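Local coordinates for protein putative enoyl-CoA hydratase/isomerase (Mycobacterium abscessus, PDB 4MI2) that probably acts as a crotonase-family isomerase in phenylacetate degradation, rearranging the ring-epoxide of phenylacetyl-CoA into the oxepin thioester, at residues A16-I21 with S201-L206; V56-A61 with E98-I103; K104-V109 with A212-V217. One frame throughout, in Å; residues are numbered along the deposited sequence. Where two conformers were deposited one is given.

Interaction 1 (A16-I21 with S201-L206); sequences AGVAAI and SVAGRL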
loop_
_atom_site.group_PDB
_atom_site.type_symbol
_atom_site.label_atom_id
_atom_site.label_comp_id
_atom_site.label_asym_id
_atom_site.label_seq_id
_atom_site.Cartn_x
_atom_site.Cartn_y
_atom_site.Cartn_z
ATOM N N ALA B 16 -31.105 -0.719 17.649
ATOM C CA ALA B 16 -29.736 -1.053 18.032
ATOM C C ALA B 16 -28.718 0.067 17.726
ATOM O O ALA B 16 -27.521 -0.110 17.946
ATOM C CB ALA B 16 -29.318 -2.342 17.342
ATOM N N GLY B 17 -29.189 1.207 17.224
ATOM C CA GLY B 17 -28.307 2.323 16.897
ATOM C C GLY B 17 -27.645 2.218 15.528
ATOM O O GLY B 17 -26.608 2.841 15.285
ATOM N N VAL B 18 -28.242 1.430 14.637
ATOM C CA VAL B 18 -27.784 1.339 13.263
ATOM C C VAL B 18 -28.461 2.451 12.481
ATOM O O VAL B 18 -29.686 2.491 12.421
ATOM C CB VAL B 18 -28.172 -0.006 12.619
ATOM C CG1 VAL B 18 -27.771 -0.035 11.153
ATOM C CG2 VAL B 18 -27.537 -1.164 13.375
ATOM N N ALA B 19 -27.674 3.349 11.889
ATOM C CA ALA B 19 -28.221 4.347 10.976
ATOM C C ALA B 19 -28.218 3.777 9.569
ATOM O O ALA B 19 -27.172 3.385 9.054
ATOM C CB ALA B 19 -27.427 5.642 11.028
ATOM N N ALA B 20 -29.402 3.715 8.964
ATOM C CA ALA B 20 -29.556 3.224 7.607
ATOM C C ALA B 20 -29.668 4.415 6.662
ATOM O O ALA B 20 -30.535 5.267 6.849
ATOM C CB ALA B 20 -30.786 2.331 7.498
ATOM N N ILE B 21 -28.778 4.479 5.674
ATOM C CA ILE B 21 -28.839 5.484 4.618
ATOM C C ILE B 21 -29.086 4.747 3.301
ATOM O O ILE B 21 -28.250 3.950 2.867
ATOM C CB ILE B 21 -27.528 6.298 4.528
ATOM C CG1 ILE B 21 -27.213 6.962 5.878
ATOM C CG2 ILE B 21 -27.614 7.354 3.418
ATOM C CD1 ILE B 21 -25.905 7.734 5.901
ATOM N N SER B 201 -26.686 -7.282 8.637
ATOM C CA SER B 201 -26.260 -8.204 9.698
ATOM C C SER B 201 -24.918 -7.782 10.262
ATOM O O SER B 201 -24.736 -7.758 11.474
ATOM C CB SER B 201 -26.172 -9.646 9.204
ATOM O OG SER B 201 -27.403 -10.041 8.627
ATOM N N VAL B 202 -23.985 -7.455 9.372
ATOM C CA VAL B 202 -22.659 -7.004 9.776
ATOM C C VAL B 202 -22.771 -5.721 10.597
ATOM O O VAL B 202 -22.203 -5.634 11.683
ATOM C CB VAL B 202 -21.724 -6.801 8.556
ATOM C CG1 VAL B 202 -20.453 -6.057 8.948
ATOM C CG2 VAL B 202 -21.370 -8.147 7.939
ATOM N N ALA B 203 -23.515 -4.740 10.085
ATOM C CA ALA B 203 -23.735 -3.475 10.799
ATOM C C ALA B 203 -24.382 -3.686 12.164
ATOM O O ALA B 203 -24.027 -3.015 13.130
ATOM C CB ALA B 203 -24.585 -2.530 9.967
ATOM N N GLY B 204 -25.339 -4.605 12.235
ATOM C CA GLY B 204 -26.010 -4.934 13.496
ATOM C C GLY B 204 -25.051 -5.510 14.522
ATOM O O GLY B 204 -25.089 -5.126 15.687
ATOM N N ARG B 205 -24.177 -6.419 14.083
ATOM C CA ARG B 205 -23.160 -7.017 14.959
ATOM C C ARG B 205 -22.158 -5.965 15.453
ATOM O O ARG B 205 -21.819 -5.915 16.635
ATOM C CB ARG B 205 -22.428 -8.165 14.244
ATOM N N LEU B 206 -21.706 -5.106 14.552
ATOM C CA LEU B 206 -20.827 -3.989 14.927
ATOM C C LEU B 206 -21.509 -3.013 15.887
ATOM O O LEU B 206 -20.862 -2.466 16.785
ATOM C CB LEU B 206 -20.357 -3.229 13.681
ATOM C CG LEU B 206 -19.396 -3.979 12.746
ATOM C CD1 LEU B 206 -19.203 -3.206 11.450
ATOM C CD2 LEU B 206 -18.054 -4.228 13.422
#
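Val18 meets Ala203 and Gly204 where helix 195-207 lies against the beta sheet of a crotonase fold, close to the hairpin that joins strands 9-13 and 18-23. The contact is one of van der Waals packing, with no polar bond between strand and helix, and it is small on the helix side, so that a single branched side chain of the strand can settle against two small residues. Val18 places CG1 anti to its backbone nitrogen (chi1 176°), which spreads its two methyls over neighbouring parts of the helix. CG1 meets the methyl CB of Ala203 at 4.2 Å. CG2 instead lies over the helix backbone, 4.1 Å from the CA of Gly204. With no side chain on Gly204, this methyl rests on bare helix backbone; the CA atoms of Val18 and Gly204 are 6.5 Å apart. Ala203 is equally apt: its short side chain points toward the sheet and also touches Val57 and Val108 on the next two strands, while Val202 and Leu206 of the same helix reach Leu171 of the second subunit. The turn before Val18 is tightly held: Gly17 adopts a positive phi (83°), at which a beta carbon would be pressed against the carbonyl oxygen of Ala16, and Asn14 OD1 accepts hydrogen bonds from the backbone nitrogens of Ala16 and Val18. On the other face of the strand, Ala19 and Ile21 pack on helix 34-49. The closest approach between strand and helix is that of Val18 CG2 to the carbonyl oxygen of Ala203, at 4.0 Å.

Interaction 2 (V56-A61 with E98-I103); sequences VVMSAA and EALDAI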
loop_
_atom_site.group_PDB
_atom_site.type_symbol
_atom_site.label_atom_id
_atom_site.label_comp_id
_atom_site.label_asym_id
_atom_site.label_seq_id
_atom_site.Cartn_x
_atom_site.Cartn_y
_atom_site.Cartn_z
ATOM N N VAL B 56 -23.216 2.426 10.879
ATOM C CA VAL B 56 -23.913 2.970 9.726
ATOM C C VAL B 56 -23.919 1.926 8.613
ATOM O O VAL B 56 -22.922 1.230 8.390
ATOM C CB VAL B 56 -23.234 4.253 9.222
ATOM C CG1 VAL B 56 -23.907 4.782 7.963
ATOM C CG2 VAL B 56 -23.242 5.307 10.311
ATOM N N VAL B 57 -25.054 1.807 7.932
ATOM C CA VAL B 57 -25.136 0.969 6.753
ATOM C C VAL B 57 -25.670 1.802 5.588
ATOM O O VAL B 57 -26.708 2.467 5.682
ATOM C CB VAL B 57 -25.932 -0.341 6.985
ATOM C CG1 VAL B 57 -27.295 -0.083 7.604
ATOM C CG2 VAL B 57 -26.065 -1.136 5.687
ATOM N N MET B 58 -24.913 1.769 4.502
ATOM C CA MET B 58 -25.225 2.490 3.286
ATOM C C MET B 58 -25.673 1.449 2.249
ATOM O O MET B 58 -24.986 0.451 2.033
ATOM C CB MET B 58 -23.963 3.241 2.841
ATOM C CG MET B 58 -24.174 4.556 2.114
ATOM S SD MET B 58 -22.838 5.756 2.425
ATOM C CE MET B 58 -21.367 4.774 2.079
ATOM N N SER B 59 -26.844 1.667 1.647
ATOM C CA SER B 59 -27.369 0.775 0.618
ATOM C C SER B 59 -28.125 1.559 -0.446
ATOM O O SER B 59 -28.196 2.784 -0.382
ATOM C CB SER B 59 -28.272 -0.299 1.250
ATOM O OG SER B 59 -29.376 0.285 1.911
ATOM N N ALA B 60 -28.668 0.846 -1.434
ATOM C CA ALA B 60 -29.337 1.488 -2.572
ATOM C C ALA B 60 -30.454 0.622 -3.172
ATOM O O ALA B 60 -30.304 -0.591 -3.315
ATOM C CB ALA B 60 -28.313 1.839 -3.633
ATOM N N ALA B 61 -31.567 1.263 -3.528
ATOM C CA ALA B 61 -32.718 0.581 -4.119
ATOM C C ALA B 61 -32.502 0.285 -5.603
ATOM O O ALA B 61 -31.789 1.012 -6.300
ATOM C CB ALA B 61 -33.968 1.428 -3.941
ATOM N N GLU B 98 -16.467 14.555 3.152
ATOM C CA GLU B 98 -16.026 14.965 4.479
ATOM C C GLU B 98 -16.995 14.476 5.548
ATOM O O GLU B 98 -16.566 14.010 6.600
ATOM C CB GLU B 98 -15.840 16.492 4.569
ATOM C CG GLU B 98 -14.883 17.017 3.516
ATOM C CD GLU B 98 -14.104 18.245 3.928
ATOM O OE1 GLU B 98 -14.461 19.351 3.464
ATOM O OE2 GLU B 98 -13.109 18.110 4.685
ATOM N N ALA B 99 -18.296 14.565 5.267
ATOM C CA ALA B 99 -19.313 14.129 6.216
ATOM C C ALA B 99 -19.224 12.621 6.442
ATOM O O ALA B 99 -19.354 12.148 7.567
ATOM C CB ALA B 99 -20.699 14.522 5.733
ATOM N N LEU B 100 -19.001 11.871 5.367
ATOM C CA LEU B 100 -18.776 10.436 5.474
ATOM C C LEU B 100 -17.514 10.175 6.309
ATOM O O LEU B 100 -17.539 9.405 7.269
ATOM C CB LEU B 100 -18.677 9.816 4.079
ATOM C CG LEU B 100 -18.406 8.317 3.931
ATOM C CD1 LEU B 100 -19.335 7.454 4.772
ATOM C CD2 LEU B 100 -18.507 7.919 2.463
ATOM N N ASP B 101 -16.434 10.867 5.987
ATOM C CA ASP B 101 -15.186 10.701 6.720
ATOM C C ASP B 101 -15.327 11.023 8.211
ATOM O O ASP B 101 -14.719 10.358 9.045
ATOM C CB ASP B 101 -14.083 11.561 6.085
ATOM C CG ASP B 101 -12.781 11.509 6.864
ATOM O OD1 ASP B 101 -12.062 10.492 6.756
ATOM O OD2 ASP B 101 -12.503 12.493 7.588
ATOM N N ALA B 102 -16.151 12.019 8.539
ATOM C CA ALA B 102 -16.353 12.461 9.932
ATOM C C ALA B 102 -17.118 11.473 10.818
ATOM O O ALA B 102 -17.112 11.618 12.035
ATOM C CB ALA B 102 -17.042 13.824 9.968
ATOM N N ILE B 103 -17.764 10.471 10.227
ATOM C CA ILE B 103 -18.449 9.444 11.015
ATOM C C ILE B 103 -17.410 8.634 11.793
ATOM O O ILE B 103 -16.529 8.014 11.204
ATOM C CB ILE B 103 -19.322 8.518 10.131
ATOM C CG1 ILE B 103 -20.360 9.346 9.373
ATOM C CG2 ILE B 103 -20.020 7.454 10.980
ATOM C CD1 ILE B 103 -21.312 8.535 8.511
#
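No flat group has a face or edge in this contact: Val56 meets Ile103, and Met58 meets Leu100, entirely through methyl groups. The side chains of Val56 and Ile103 cross at about a right angle, with Val56 CG2 3.9 Å from Ile103 CG2 and 4.2 Å from Ile103 CD1. In Ile103, chi1 of -58° sets CG1, which carries CD1, beside the backbone nitrogen and leaves CG2 anti to that nitrogen. Two beta-branched residues, with methyls held close to the backbone, suit the spacing here (CA atoms of Val56 and Ile103 8.6 Å apart), and Ile21 and Leu44 close in around them. Three residues earlier, in the last turn of the helix, Leu100 does not aim CB at the strand, yet its branched end brings CD2 within 4.3 Å of Met58 CE. Methionine suits the wider gap at this level, since its unbranched chain turns at the sulfur (chi3 51°) and carries the terminal methyl across. Between Val56 and Met58, Val57 serves the other side of the sheet, against helix 195-207. All four touching residues are buried. Strand 55-60, helix 87-102 and the parallel neighbouring strand 107-111 form a beta-alpha-beta crossover, and this contact seals its helix to the sheet in the core of the crotonase fold.

Interaction 3 (K104-V109 with A212-V217); sequences KVPVVV and AAFSEV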
loop_
_atom_site.group_PDB
_atom_site.type_symbol
_atom_site.label_atom_id
_atom_site.label_comp_id
_atom_site.label_asym_id
_atom_site.label_seq_id
_atom_site.Cartn_x
_atom_site.Cartn_y
_atom_site.Cartn_z
ATOM N N LYS B 104 -17.511 8.643 13.118
ATOM C CA LYS B 104 -16.506 7.976 13.952
ATOM C C LYS B 104 -16.726 6.466 14.076
ATOM O O LYS B 104 -15.775 5.719 14.290
ATOM C CB LYS B 104 -16.474 8.603 15.342
ATOM C CG LYS B 104 -16.127 10.085 15.352
ATOM C CD LYS B 104 -16.121 10.623 16.785
ATOM C CE LYS B 104 -16.743 12.016 16.892
ATOM N NZ LYS B 104 -15.801 13.074 16.434
ATOM N N VAL B 105 -17.977 6.028 13.944
ATOM C CA VAL B 105 -18.336 4.623 14.142
ATOM C C VAL B 105 -18.165 3.861 12.828
ATOM O O VAL B 105 -17.888 4.475 11.793
ATOM C CB VAL B 105 -19.763 4.479 14.733
ATOM C CG1 VAL B 105 -19.919 5.423 15.924
ATOM C CG2 VAL B 105 -20.844 4.751 13.699
ATOM N N PRO B 106 -18.286 2.521 12.867
ATOM C CA PRO B 106 -18.070 1.745 11.653
ATOM C C PRO B 106 -19.132 1.980 10.584
ATOM O O PRO B 106 -20.301 2.100 10.903
ATOM C CB PRO B 106 -18.113 0.297 12.152
ATOM C CG PRO B 106 -17.729 0.381 13.598
ATOM C CD PRO B 106 -18.369 1.655 14.057
ATOM N N VAL B 107 -18.705 2.047 9.324
ATOM C CA VAL B 107 -19.607 2.284 8.190
ATOM C C VAL B 107 -19.486 1.110 7.245
ATOM O O VAL B 107 -18.385 0.776 6.821
ATOM C CB VAL B 107 -19.238 3.570 7.422
ATOM C CG1 VAL B 107 -20.172 3.781 6.233
ATOM C CG2 VAL B 107 -19.277 4.772 8.346
ATOM N N VAL B 108 -20.623 0.490 6.939
ATOM C CA VAL B 108 -20.709 -0.664 6.060
ATOM C C VAL B 108 -21.488 -0.233 4.833
ATOM O O VAL B 108 -22.428 0.553 4.952
ATOM C CB VAL B 108 -21.471 -1.815 6.744
ATOM C CG1 VAL B 108 -21.425 -3.086 5.900
ATOM C CG2 VAL B 108 -20.911 -2.072 8.137
ATOM N N VAL B 109 -21.111 -0.748 3.658
ATOM C CA VAL B 109 -21.842 -0.450 2.430
ATOM C C VAL B 109 -22.161 -1.730 1.654
ATOM O O VAL B 109 -21.340 -2.648 1.569
ATOM C CB VAL B 109 -21.105 0.594 1.556
ATOM C CG1 VAL B 109 -19.776 0.051 1.059
ATOM C CG2 VAL B 109 -21.979 1.064 0.398
ATOM N N ALA B 212 -16.883 2.461 21.462
ATOM C CA ALA B 212 -15.799 3.390 21.791
ATOM C C ALA B 212 -14.455 2.847 21.325
ATOM O O ALA B 212 -13.621 3.589 20.817
ATOM C CB ALA B 212 -15.755 3.689 23.275
ATOM N N ALA B 213 -14.254 1.549 21.503
ATOM C CA ALA B 213 -13.069 0.890 21.005
ATOM C C ALA B 213 -13.013 0.947 19.477
ATOM O O ALA B 213 -11.975 1.235 18.905
ATOM C CB ALA B 213 -13.027 -0.551 21.493
ATOM N N PHE B 214 -14.140 0.706 18.820
ATOM C CA PHE B 214 -14.183 0.760 17.362
ATOM C C PHE B 214 -13.816 2.148 16.843
ATOM O O PHE B 214 -13.044 2.282 15.885
ATOM C CB PHE B 214 -15.567 0.344 16.835
ATOM C CG PHE B 214 -15.871 -1.129 16.977
ATOM C CD1 PHE B 214 -17.189 -1.565 17.018
ATOM C CD2 PHE B 214 -14.851 -2.088 17.031
ATOM C CE1 PHE B 214 -17.497 -2.912 17.126
ATOM C CE2 PHE B 214 -15.157 -3.445 17.144
ATOM C CZ PHE B 214 -16.483 -3.854 17.194
ATOM N N SER B 215 -14.376 3.168 17.482
ATOM C CA SER B 215 -14.090 4.544 17.108
ATOM C C SER B 215 -12.611 4.892 17.299
ATOM O O SER B 215 -11.996 5.498 16.407
ATOM C CB SER B 215 -14.990 5.507 17.890
ATOM O OG SER B 215 -16.352 5.238 17.601
ATOM N N GLU B 216 -12.034 4.493 18.429
ATOM C CA GLU B 216 -10.608 4.726 18.697
ATOM C C GLU B 216 -9.706 4.031 17.669
ATOM O O GLU B 216 -8.801 4.648 17.122
ATOM C CB GLU B 216 -10.236 4.247 20.111
ATOM C CG GLU B 216 -10.843 5.082 21.230
ATOM C CD GLU B 216 -10.045 6.324 21.571
ATOM O OE1 GLU B 216 -9.033 6.618 20.891
ATOM O OE2 GLU B 216 -10.420 7.015 22.541
ATOM N N VAL B 217 -9.948 2.752 17.402
ATOM C CA VAL B 217 -9.064 2.021 16.494
ATOM C C VAL B 217 -9.136 2.579 15.050
ATOM O O VAL B 217 -8.113 2.699 14.363
ATOM C CB VAL B 217 -9.296 0.489 16.581
ATOM C CG1 VAL B 217 -10.550 0.052 15.839
ATOM C CG2 VAL B 217 -8.080 -0.270 16.070
HETATM O O HOH W 1 -13.238 7.034 14.566
#
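The entry to strand 107-111 of the crotonase fold, the loop Lys104-Pro106, lies against helix 211-223, one of the C-terminal helices of a subunit in this three-chain assembly. Pro106 and Phe214 make the buried half of the contact. Their side chains cross at about a right angle, and Pro106 CG sits 3.9 Å from Phe214 CB and 4.0 Å from Phe214 CD1, approaching the aromatic ring obliquely. A proline gives a rigid apolar surface where the loop passes into the strand, and the broad phenyl group extends that surface to Leu206 and to Leu170 of the second subunit. Toward solvent the chemistry turns polar. Ser215, small enough to let the loop backbone come close, brings its CA within 3.5 Å of the carbonyl oxygen of Lys104 in a CA-H...O contact with an angle of 148° at the hydrogen. In the conformer given, its hydroxyl is hydrogen-bonded to Thr211 O one turn back in the same helix, and Val105 CG1 packs beside that OG at 3.9 Å. The end of the Lys104 chain leads away from the helix, as fits its exposed position; its CB and, above all, its carbonyl oxygen face Ser215. There a water bridges loop and helix, donating one hydrogen bond to Lys104 O at 2.9 Å and another to Ser215 O at 2.7 Å.

All three interactions bear on one sheet, whose strands 18-23, 55-60 and 107-111 are parallel neighbours. Interactions 1 and 2 cover its two faces with different helices, and the strands involved are laced together by backbone bonds such as Ala19 O with Val57 N. Interaction 2 lies nearest the chain's centre and is wholly buried; interaction 1 is buried but farther out. Both are van der Waals contacts: interaction 2 is methyl against methyl, whereas interaction 1 also lays a methyl on helix backbone. Interaction 3, partly exposed, adds a bridging water and a CA-H...O contact to its hydrophobic half. Leu206 joins it to interaction 1 by packing on Pro106 and Val108, and both regions touch the second subunit, whereas helix 87-102 touches the third.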